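Local coordinates for protein transcriptional regulator, crp family (Thermotoga maritima, PDB 1O5L) that probably binds DNA and regulates transcription, as a member of the CRP family with a cyclic nucleotide-binding-type domain and a helix-turn-helix domain, at residues Met13-Cys21 with Leu109-Phe119; Lys29-Ile40 with Pro84-Asn95. All coordinates share one frame; numbering follows the deposited sequence.

In the fold
The two contacts lie on opposite sides of the chain's centre, with their own centres about 24 Å apart and their nearest atoms about 11 Å apart. Along the chain, 13-21 comes first, then 29-40, 84-95 and finally 109-119, so contact 2 falls wholly between the two halves of contact 1. Contact 2 pairs strand 32-34 with strand 89-92 at one side of a four-stranded antiparallel sheet within the cyclic nucleotide-binding domain. Contact 1 sets the 3-10 turns before strand 23-27 against helices 103-112 and 114-139. One thus joins strands of the beta roll, while the other ties its N-terminal lead-in to the helices that meet the second subunit.

Contact 1 of 2, residues Met13-Cys21 with Leu109-Phe119; sequences MDLKKLLPC and LLMKDRELLLF
The N-terminal lead-in to the beta roll of this CRP-family domain, M13 and the 3-10 turns 15-21, packs against the corner between helices 103-112 and 114-139, with M13 and L15 gathered about F119. M13 crosses the phenyl ring at about a right angle: its CG makes a CH-pi contact over one face, 4.0 Å from the ring centroid and displaced toward the rim, while its CB touches F119 CD2 at 3.5 Å. With CG of F119 anti to the backbone N (chi1 177°), the ring reaches across to the turns, and L15 CD1 meets it obliquely, 3.8 Å from F119 CE1. Replacing F119 with an alanine would probably leave M13 CG and L15 CD1 without the surface they rest on and open a gap beside the turn. Deeper in, L18 CD1 and L116 CD1 approach tip to tip, and L15 CD2 lies 4.1 Å from that same L116 CD1. L18 also packs on L99 and I101 of strand 96-102. D113 caps helix 114-139, its OD1 accepting a weak bond from L116 N, and the next residue, R114, forms salt bridges to E104 and D108 of the second subunit. At the far end, C21 SG sits 3.8 Å from L109 CD1.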
loop_
_atom_site.group_PDB
_atom_site.type_symbol
_atom_site.label_atom_id
_atom_site.label_comp_id
_atom_site.label_asym_id
_atom_site.label_seq_id
_atom_site.Cartn_x
_atom_site.Cartn_y
_atom_site.Cartn_z
ATOM N N MET A 13 11.554 -4.552 14.580
ATOM C CA MET A 13 10.648 -5.726 14.408
ATOM C C MET A 13 11.441 -6.949 13.920
ATOM O O MET A 13 12.069 -6.876 12.864
ATOM C CB MET A 13 9.523 -5.391 13.414
ATOM C CG MET A 13 8.684 -6.578 12.950
ATOM S SD MET A 13 7.979 -7.501 14.307
ATOM C CE MET A 13 7.157 -6.396 15.055
ATOM N N ASP A 14 11.383 -8.062 14.669
ATOM C CA ASP A 14 12.047 -9.324 14.288
ATOM C C ASP A 14 10.971 -10.333 13.817
ATOM O O ASP A 14 10.287 -10.944 14.630
ATOM C CB ASP A 14 12.837 -9.843 15.498
ATOM C CG ASP A 14 13.552 -11.175 15.240
ATOM O OD1 ASP A 14 13.428 -11.703 14.095
ATOM O OD2 ASP A 14 14.257 -11.745 16.145
ATOM N N LEU A 15 10.808 -10.470 12.498
ATOM C CA LEU A 15 9.733 -11.305 11.943
ATOM C C LEU A 15 9.866 -12.788 12.280
ATOM O O LEU A 15 8.885 -13.498 12.234
ATOM C CB LEU A 15 9.567 -11.120 10.418
ATOM C CG LEU A 15 9.081 -9.727 10.003
ATOM C CD1 LEU A 15 9.112 -9.522 8.496
ATOM C CD2 LEU A 15 7.689 -9.420 10.572
ATOM N N LYS A 16 11.057 -13.244 12.650
ATOM C CA LYS A 16 11.247 -14.644 13.044
ATOM C C LYS A 16 10.470 -15.037 14.310
ATOM O O LYS A 16 10.247 -16.234 14.571
ATOM C CB LYS A 16 12.747 -14.976 13.190
ATOM C CG LYS A 16 13.483 -15.037 11.851
ATOM C CD LYS A 16 14.911 -15.607 11.986
ATOM C CE LYS A 16 15.576 -15.807 10.612
ATOM N NZ LYS A 16 16.740 -16.737 10.681
ATOM N N LYS A 17 10.061 -14.038 15.092
ATOM C CA LYS A 17 9.165 -14.260 16.235
ATOM C C LYS A 17 7.784 -14.825 15.833
ATOM O O LYS A 17 7.089 -15.417 16.671
ATOM C CB LYS A 17 8.981 -12.970 17.029
ATOM C CG LYS A 17 10.212 -12.542 17.774
ATOM C CD LYS A 17 9.991 -11.214 18.504
ATOM C CE LYS A 17 11.243 -10.810 19.258
ATOM N NZ LYS A 17 11.041 -9.547 20.032
ATOM N N LEU A 18 7.407 -14.661 14.564
ATOM C CA LEU A 18 6.164 -15.247 14.064
ATOM C C LEU A 18 6.276 -16.704 13.626
ATOM O O LEU A 18 5.286 -17.258 13.170
ATOM C CB LEU A 18 5.576 -14.424 12.920
ATOM C CG LEU A 18 5.366 -12.914 13.160
ATOM C CD1 LEU A 18 4.763 -12.205 11.944
ATOM C CD2 LEU A 18 4.554 -12.650 14.386
ATOM N N LEU A 19 7.440 -17.343 13.799
ATOM C CA LEU A 19 7.605 -18.747 13.400
ATOM C C LEU A 19 6.485 -19.708 13.900
ATOM O O LEU A 19 6.059 -20.564 13.158
ATOM C CB LEU A 19 8.986 -19.280 13.821
ATOM C CG LEU A 19 10.139 -19.075 12.838
ATOM C CD1 LEU A 19 11.519 -19.301 13.497
ATOM C CD2 LEU A 19 9.972 -19.995 11.640
ATOM N N PRO A 20 6.016 -19.559 15.136
ATOM C CA PRO A 20 4.964 -20.424 15.671
ATOM C C PRO A 20 3.595 -20.341 14.957
ATOM O O PRO A 20 2.763 -21.242 15.093
ATOM C CB PRO A 20 4.801 -19.918 17.121
ATOM C CG PRO A 20 6.058 -19.171 17.433
ATOM C CD PRO A 20 6.449 -18.556 16.130
ATOM N N CYS A 21 3.403 -19.260 14.216
ATOM C CA CYS A 21 2.145 -18.877 13.587
ATOM C C CYS A 21 1.917 -19.522 12.215
ATOM O O CYS A 21 0.864 -19.370 11.623
ATOM C CB CYS A 21 2.147 -17.350 13.414
ATOM S SG CYS A 21 2.459 -16.485 14.974
ATOM N N LEU A 109 -3.008 -11.289 14.312
ATOM C CA LEU A 109 -1.726 -10.810 14.834
ATOM C C LEU A 109 -1.564 -9.278 14.714
ATOM O O LEU A 109 -1.092 -8.631 15.646
ATOM C CB LEU A 109 -0.557 -11.490 14.113
ATOM C CG LEU A 109 -0.347 -12.972 14.391
ATOM C CD1 LEU A 109 0.666 -13.568 13.440
ATOM C CD2 LEU A 109 0.066 -13.249 15.853
ATOM N N LEU A 110 -1.942 -8.729 13.556
ATOM C CA LEU A 110 -1.949 -7.292 13.325
ATOM C C LEU A 110 -2.797 -6.566 14.357
ATOM O O LEU A 110 -2.431 -5.464 14.807
ATOM C CB LEU A 110 -2.519 -6.972 11.928
ATOM C CG LEU A 110 -1.665 -7.349 10.713
ATOM C CD1 LEU A 110 -2.318 -6.943 9.402
ATOM C CD2 LEU A 110 -0.290 -6.696 10.820
ATOM N N MET A 111 -3.947 -7.156 14.709
ATOM C CA MET A 111 -4.881 -6.503 15.638
ATOM C C MET A 111 -4.358 -6.514 17.073
ATOM O O MET A 111 -4.757 -5.670 17.889
ATOM C CB MET A 111 -6.280 -7.140 15.564
ATOM C CG MET A 111 -7.000 -6.820 14.232
ATOM S SD MET A 111 -8.707 -7.372 14.056
ATOM C CE MET A 111 -8.565 -8.781 14.324
ATOM N N LYS A 112 -3.463 -7.451 17.387
ATOM C CA LYS A 112 -2.996 -7.618 18.767
ATOM C C LYS A 112 -1.618 -7.021 19.070
ATOM O O LYS A 112 -1.243 -6.932 20.259
ATOM C CB LYS A 112 -3.007 -9.103 19.140
ATOM N N ASP A 113 -0.879 -6.626 18.030
ATOM C CA ASP A 113 0.510 -6.169 18.149
ATOM C C ASP A 113 0.728 -4.883 17.311
ATOM O O ASP A 113 0.732 -4.912 16.082
ATOM C CB ASP A 113 1.438 -7.305 17.689
ATOM C CG ASP A 113 2.915 -7.002 17.852
ATOM O OD1 ASP A 113 3.326 -5.835 18.072
ATOM O OD2 ASP A 113 3.771 -7.903 17.732
ATOM N N ARG A 114 0.904 -3.764 18.002
ATOM C CA ARG A 114 0.975 -2.454 17.365
ATOM C C ARG A 114 2.254 -2.306 16.544
ATOM O O ARG A 114 2.258 -1.757 15.443
ATOM C CB ARG A 114 0.933 -1.350 18.452
ATOM C CG ARG A 114 0.722 0.062 17.923
ATOM C CD ARG A 114 0.861 1.102 19.009
ATOM N NE ARG A 114 0.332 2.425 18.666
ATOM C CZ ARG A 114 -0.956 2.780 18.756
ATOM N NH1 ARG A 114 -1.871 1.883 19.133
ATOM N NH2 ARG A 114 -1.336 4.027 18.463
ATOM N N GLU A 115 3.341 -2.798 17.106
ATOM C CA GLU A 115 4.647 -2.734 16.481
ATOM C C GLU A 115 4.641 -3.498 15.135
ATOM O O GLU A 115 5.215 -3.029 14.153
ATOM C CB GLU A 115 5.703 -3.205 17.517
ATOM C CG GLU A 115 6.835 -4.053 16.989
ATOM C CD GLU A 115 8.024 -4.157 17.935
ATOM O OE1 GLU A 115 7.807 -4.311 19.148
ATOM O OE2 GLU A 115 9.178 -4.099 17.464
ATOM N N LEU A 116 3.926 -4.634 15.080
ATOM C CA LEU A 116 3.733 -5.395 13.853
ATOM C C LEU A 116 2.866 -4.652 12.833
ATOM O O LEU A 116 3.202 -4.572 11.636
ATOM C CB LEU A 116 3.097 -6.762 14.167
ATOM C CG LEU A 116 2.846 -7.716 12.985
ATOM C CD1 LEU A 116 4.167 -8.089 12.254
ATOM C CD2 LEU A 116 2.136 -8.973 13.444
ATOM N N LEU A 117 1.740 -4.123 13.310
ATOM C CA LEU A 117 0.825 -3.358 12.466
ATOM C C LEU A 117 1.573 -2.188 11.802
ATOM O O LEU A 117 1.481 -1.974 10.587
ATOM C CB LEU A 117 -0.365 -2.829 13.305
ATOM C CG LEU A 117 -1.389 -1.979 12.528
ATOM C CD1 LEU A 117 -1.927 -2.699 11.289
ATOM C CD2 LEU A 117 -2.549 -1.594 13.438
ATOM N N LEU A 118 2.279 -1.423 12.630
ATOM C CA LEU A 118 3.070 -0.307 12.153
ATOM C C LEU A 118 4.135 -0.727 11.141
ATOM O O LEU A 118 4.276 -0.080 10.112
ATOM C CB LEU A 118 3.726 0.425 13.316
ATOM C CG LEU A 118 2.870 1.545 13.916
ATOM C CD1 LEU A 118 3.417 1.951 15.267
ATOM C CD2 LEU A 118 2.830 2.727 12.966
ATOM N N PHE A 119 4.864 -1.806 11.456
ATOM C CA PHE A 119 5.852 -2.368 10.550
ATOM C C PHE A 119 5.256 -2.706 9.187
ATOM O O PHE A 119 5.775 -2.252 8.167
ATOM C CB PHE A 119 6.489 -3.615 11.153
ATOM C CG PHE A 119 7.469 -4.287 10.234
ATOM C CD1 PHE A 119 7.036 -5.254 9.315
ATOM C CD2 PHE A 119 8.815 -3.939 10.259
ATOM C CE1 PHE A 119 7.945 -5.862 8.431
ATOM C CE2 PHE A 119 9.736 -4.561 9.394
ATOM C CZ PHE A 119 9.297 -5.524 8.484
#

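Contact 2 of 2, residues Lys29-Ile40 with Pro84-Asn95; sequences KGEIVKHQDDPI and PRFPVNVVAGEN
The F86 ring is sandwiched between two aliphatic chains: I40 CG1 sits over the centre of one face, 3.6 Å from the centroid, and K34 CG covers the opposite face nearer the rim, 3.7 Å from the centroid. P39 O lies at the ring's edge. K34 bends at chi2 (-74°), which lays its methylene groups along the phenyl and brings CD to 3.5 Å from F86 CE2. A second flat group, the H35 imidazole, has I32 CG2 over one face and D38 OD2 at its edge; that same carboxylate oxygen accepts from H35 N, bracing the type II turn H35-D38. The side chain of N89 stands in for a strand carbonyl, its OD1 taking Q36 N at 2.9 Å in the carbonyl plane, with a nearly straight bond (174°). The amide end of Q36 turns to strand 51-56, where OE1 accepts from V56 N. From within the turn D37 N bonds to F86 O; F86 N returns to D38 O, and past the turn I40 N bonds to P84 O, extending the pairing. Toward the other end, A92 N meets E31 O at 2.9 Å and G30 N bonds to A92 O. Between these stretches V90 O grips two donors, V33 N at 2.7 Å and K34 N at 3.3 Å: a classic beta bulge at the corner where the chain turns within the cyclic nucleotide-binding beta roll.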
loop_
_atom_site.group_PDB
_atom_site.type_symbol
_atom_site.label_atom_id
_atom_site.label_comp_id
_atom_site.label_asym_id
_atom_site.label_seq_id
_atom_site.Cartn_x
_atom_site.Cartn_y
_atom_site.Cartn_z
ATOM N N LYS A 29 17.413 -24.602 -5.188
ATOM C CA LYS A 29 17.809 -23.598 -6.142
ATOM C C LYS A 29 17.087 -23.819 -7.489
ATOM O O LYS A 29 17.019 -24.930 -7.988
ATOM C CB LYS A 29 19.336 -23.647 -6.328
ATOM C CG LYS A 29 19.872 -22.643 -7.302
ATOM C CD LYS A 29 21.372 -22.754 -7.448
ATOM C CE LYS A 29 21.991 -21.450 -7.985
ATOM N NZ LYS A 29 23.320 -21.673 -8.643
ATOM N N GLY A 30 16.524 -22.754 -8.062
ATOM C CA GLY A 30 15.798 -22.871 -9.318
ATOM C C GLY A 30 14.340 -23.295 -9.235
ATOM O O GLY A 30 13.648 -23.248 -10.244
ATOM N N GLU A 31 13.857 -23.711 -8.063
ATOM C CA GLU A 31 12.441 -24.047 -7.917
ATOM C C GLU A 31 11.559 -22.777 -7.880
ATOM O O GLU A 31 11.957 -21.740 -7.359
ATOM C CB GLU A 31 12.182 -24.848 -6.639
ATOM C CG GLU A 31 12.663 -26.285 -6.641
ATOM C CD GLU A 31 12.040 -27.082 -5.502
ATOM O OE1 GLU A 31 11.835 -26.522 -4.416
ATOM O OE2 GLU A 31 11.731 -28.278 -5.694
ATOM N N ILE A 32 10.349 -22.902 -8.412
ATOM C CA ILE A 32 9.361 -21.822 -8.394
ATOM C C ILE A 32 8.537 -21.812 -7.101
ATOM O O ILE A 32 7.884 -22.788 -6.756
ATOM C CB ILE A 32 8.453 -21.912 -9.649
ATOM C CG1 ILE A 32 9.313 -21.727 -10.908
ATOM C CG2 ILE A 32 7.360 -20.860 -9.599
ATOM C CD1 ILE A 32 8.618 -22.057 -12.207
ATOM N N VAL A 33 8.571 -20.694 -6.392
ATOM C CA VAL A 33 7.749 -20.526 -5.190
ATOM C C VAL A 33 6.277 -20.229 -5.569
ATOM O O VAL A 33 5.362 -20.844 -5.053
ATOM C CB VAL A 33 8.327 -19.412 -4.282
ATOM C CG1 VAL A 33 7.532 -19.292 -3.027
ATOM C CG2 VAL A 33 9.804 -19.709 -3.937
ATOM N N LYS A 34 6.071 -19.280 -6.475
ATOM C CA LYS A 34 4.755 -18.979 -7.028
ATOM C C LYS A 34 4.909 -18.524 -8.476
ATOM O O LYS A 34 5.955 -17.961 -8.879
ATOM C CB LYS A 34 4.073 -17.849 -6.267
ATOM C CG LYS A 34 3.740 -18.112 -4.815
ATOM C CD LYS A 34 2.557 -19.060 -4.680
ATOM C CE LYS A 34 2.360 -19.510 -3.256
ATOM N NZ LYS A 34 1.233 -20.479 -3.160
ATOM N N HIS A 35 3.869 -18.796 -9.258
ATOM C CA HIS A 35 3.743 -18.269 -10.608
ATOM C C HIS A 35 2.981 -16.984 -10.585
ATOM O O HIS A 35 2.103 -16.774 -9.742
ATOM C CB HIS A 35 2.973 -19.224 -11.514
ATOM C CG HIS A 35 3.681 -20.507 -11.737
ATOM N ND1 HIS A 35 3.528 -21.587 -10.897
ATOM C CD2 HIS A 35 4.602 -20.863 -12.663
ATOM C CE1 HIS A 35 4.301 -22.571 -11.323
ATOM N NE2 HIS A 35 4.959 -22.158 -12.394
ATOM N N GLN A 36 3.320 -16.159 -11.566
ATOM C CA GLN A 36 2.576 -14.987 -11.910
ATOM C C GLN A 36 1.109 -15.400 -12.046
ATOM O O GLN A 36 0.815 -16.426 -12.627
ATOM C CB GLN A 36 3.150 -14.411 -13.219
ATOM C CG GLN A 36 2.578 -13.066 -13.668
ATOM C CD GLN A 36 3.571 -12.279 -14.537
ATOM O OE1 GLN A 36 4.795 -12.316 -14.298
ATOM N NE2 GLN A 36 3.055 -11.581 -15.549
ATOM N N ASP A 37 0.218 -14.595 -11.463
ATOM C CA ASP A 37 -1.241 -14.850 -11.378
ATOM C C ASP A 37 -1.739 -15.904 -10.355
ATOM O O ASP A 37 -2.944 -16.079 -10.230
ATOM C CB ASP A 37 -1.840 -15.134 -12.756
ATOM C CG ASP A 37 -1.519 -14.047 -13.754
ATOM O OD1 ASP A 37 -1.358 -12.876 -13.331
ATOM O OD2 ASP A 37 -1.395 -14.271 -14.979
ATOM N N ASP A 38 -0.845 -16.596 -9.648
ATOM C CA ASP A 38 -1.256 -17.511 -8.576
ATOM C C ASP A 38 -1.975 -16.710 -7.477
ATOM O O ASP A 38 -1.553 -15.599 -7.168
ATOM C CB ASP A 38 -0.043 -18.230 -7.951
ATOM C CG ASP A 38 0.504 -19.387 -8.817
ATOM O OD1 ASP A 38 -0.028 -19.715 -9.888
ATOM O OD2 ASP A 38 1.503 -20.042 -8.485
ATOM N N PRO A 39 -3.056 -17.243 -6.900
ATOM C CA PRO A 39 -3.749 -16.537 -5.818
ATOM C C PRO A 39 -2.877 -16.398 -4.595
ATOM O O PRO A 39 -2.056 -17.270 -4.323
ATOM C CB PRO A 39 -5.013 -17.394 -5.521
ATOM C CG PRO A 39 -5.008 -18.569 -6.494
ATOM C CD PRO A 39 -3.721 -18.512 -7.271
ATOM N N ILE A 40 -3.000 -15.257 -3.915
ATOM C CA ILE A 40 -2.306 -15.035 -2.655
ATOM C C ILE A 40 -3.256 -15.485 -1.578
ATOM O O ILE A 40 -4.287 -14.839 -1.320
ATOM C CB ILE A 40 -1.925 -13.550 -2.441
ATOM C CG1 ILE A 40 -1.053 -13.060 -3.590
ATOM C CG2 ILE A 40 -1.254 -13.364 -1.052
ATOM C CD1 ILE A 40 -0.434 -11.677 -3.385
ATOM N N PRO A 84 -6.715 -11.125 -4.784
ATOM C CA PRO A 84 -5.270 -10.976 -4.628
ATOM C C PRO A 84 -4.431 -12.042 -5.340
ATOM O O PRO A 84 -4.660 -13.238 -5.131
ATOM C CB PRO A 84 -5.062 -11.112 -3.117
ATOM C CG PRO A 84 -6.232 -11.837 -2.621
ATOM C CD PRO A 84 -7.360 -11.644 -3.559
ATOM N N ARG A 85 -3.421 -11.580 -6.097
ATOM C CA ARG A 85 -2.629 -12.410 -6.998
ATOM C C ARG A 85 -1.179 -11.966 -7.040
ATOM O O ARG A 85 -0.895 -10.770 -7.063
ATOM C CB ARG A 85 -3.192 -12.324 -8.403
ATOM C CG ARG A 85 -4.430 -13.171 -8.676
ATOM C CD ARG A 85 -4.928 -12.917 -10.038
ATOM N NE ARG A 85 -5.983 -13.771 -10.615
ATOM C CZ ARG A 85 -6.266 -15.075 -10.375
ATOM N NH1 ARG A 85 -5.615 -15.852 -9.502
ATOM N NH2 ARG A 85 -7.260 -15.615 -11.070
ATOM N N PHE A 86 -0.261 -12.935 -7.050
ATOM C CA PHE A 86 1.149 -12.634 -7.243
ATOM C C PHE A 86 1.345 -11.994 -8.639
ATOM O O PHE A 86 0.950 -12.588 -9.659
ATOM C CB PHE A 86 2.031 -13.898 -7.059
ATOM C CG PHE A 86 2.028 -14.442 -5.645
ATOM C CD1 PHE A 86 2.841 -13.884 -4.658
ATOM C CD2 PHE A 86 1.148 -15.473 -5.283
ATOM C CE1 PHE A 86 2.822 -14.373 -3.343
ATOM C CE2 PHE A 86 1.116 -15.967 -3.965
ATOM C CZ PHE A 86 1.954 -15.426 -2.992
ATOM N N PRO A 87 1.949 -10.796 -8.679
ATOM C CA PRO A 87 2.166 -10.060 -9.951
ATOM C C PRO A 87 3.348 -10.574 -10.794
ATOM O O PRO A 87 3.459 -10.231 -11.953
ATOM C CB PRO A 87 2.450 -8.619 -9.480
ATOM C CG PRO A 87 3.086 -8.777 -8.093
ATOM C CD PRO A 87 2.488 -10.052 -7.521
ATOM N N VAL A 88 4.218 -11.381 -10.186
ATOM C CA VAL A 88 5.425 -11.894 -10.833
ATOM C C VAL A 88 5.641 -13.339 -10.455
ATOM O O VAL A 88 5.149 -13.781 -9.427
ATOM C CB VAL A 88 6.703 -11.079 -10.384
ATOM C CG1 VAL A 88 6.565 -9.600 -10.762
ATOM C CG2 VAL A 88 6.956 -11.211 -8.896
ATOM N N ASN A 89 6.389 -14.068 -11.270
ATOM C CA ASN A 89 7.015 -15.298 -10.824
ATOM C C ASN A 89 7.952 -15.025 -9.639
ATOM O O ASN A 89 8.705 -14.051 -9.647
ATOM C CB ASN A 89 7.832 -15.918 -11.940
ATOM C CG ASN A 89 7.000 -16.605 -12.989
ATOM O OD1 ASN A 89 5.778 -16.646 -12.939
ATOM N ND2 ASN A 89 7.682 -17.179 -13.949
ATOM N N VAL A 90 7.882 -15.873 -8.621
ATOM C CA VAL A 90 8.831 -15.861 -7.512
ATOM C C VAL A 90 9.610 -17.177 -7.564
ATOM O O VAL A 90 9.029 -18.260 -7.493
ATOM C CB VAL A 90 8.132 -15.669 -6.144
ATOM C CG1 VAL A 90 9.158 -15.575 -4.993
ATOM C CG2 VAL A 90 7.273 -14.411 -6.158
ATOM N N VAL A 91 10.933 -17.067 -7.693
ATOM C CA VAL A 91 11.806 -18.213 -7.918
ATOM C C VAL A 91 12.952 -18.229 -6.899
ATOM O O VAL A 91 13.481 -17.178 -6.560
ATOM C CB VAL A 91 12.418 -18.143 -9.320
ATOM C CG1 VAL A 91 13.198 -19.441 -9.630
ATOM C CG2 VAL A 91 11.336 -17.878 -10.373
ATOM N N ALA A 92 13.338 -19.425 -6.429
ATOM C CA ALA A 92 14.474 -19.565 -5.500
ATOM C C ALA A 92 15.781 -19.360 -6.256
ATOM O O ALA A 92 16.049 -20.065 -7.230
ATOM C CB ALA A 92 14.463 -20.933 -4.810
ATOM N N GLY A 93 16.569 -18.375 -5.821
ATOM C CA GLY A 93 17.888 -18.122 -6.384
ATOM C C GLY A 93 18.927 -19.060 -5.796
ATOM O O GLY A 93 19.945 -19.350 -6.427
ATOM N N GLU A 94 18.656 -19.508 -4.572
ATOM C CA GLU A 94 19.438 -20.505 -3.883
ATOM C C GLU A 94 18.508 -21.283 -2.947
ATOM O O GLU A 94 17.339 -20.914 -2.785
ATOM C CB GLU A 94 20.564 -19.839 -3.091
ATOM C CG GLU A 94 20.097 -18.934 -1.946
ATOM C CD GLU A 94 21.270 -18.340 -1.174
ATOM O OE1 GLU A 94 22.172 -19.113 -0.773
ATOM O OE2 GLU A 94 21.313 -17.105 -0.977
ATOM N N ASN A 95 19.020 -22.345 -2.325
ATOM C CA ASN A 95 18.236 -23.086 -1.318
ATOM C C ASN A 95 17.620 -22.083 -0.329
ATOM O O ASN A 95 18.320 -21.235 0.217
ATOM C CB ASN A 95 19.102 -24.109 -0.553
ATOM C CG ASN A 95 19.603 -25.251 -1.433
ATOM O OD1 ASN A 95 19.297 -25.322 -2.624
ATOM N ND2 ASN A 95 20.406 -26.138 -0.850
HETATM O O HOH W 1 19.884 -26.710 -4.529
#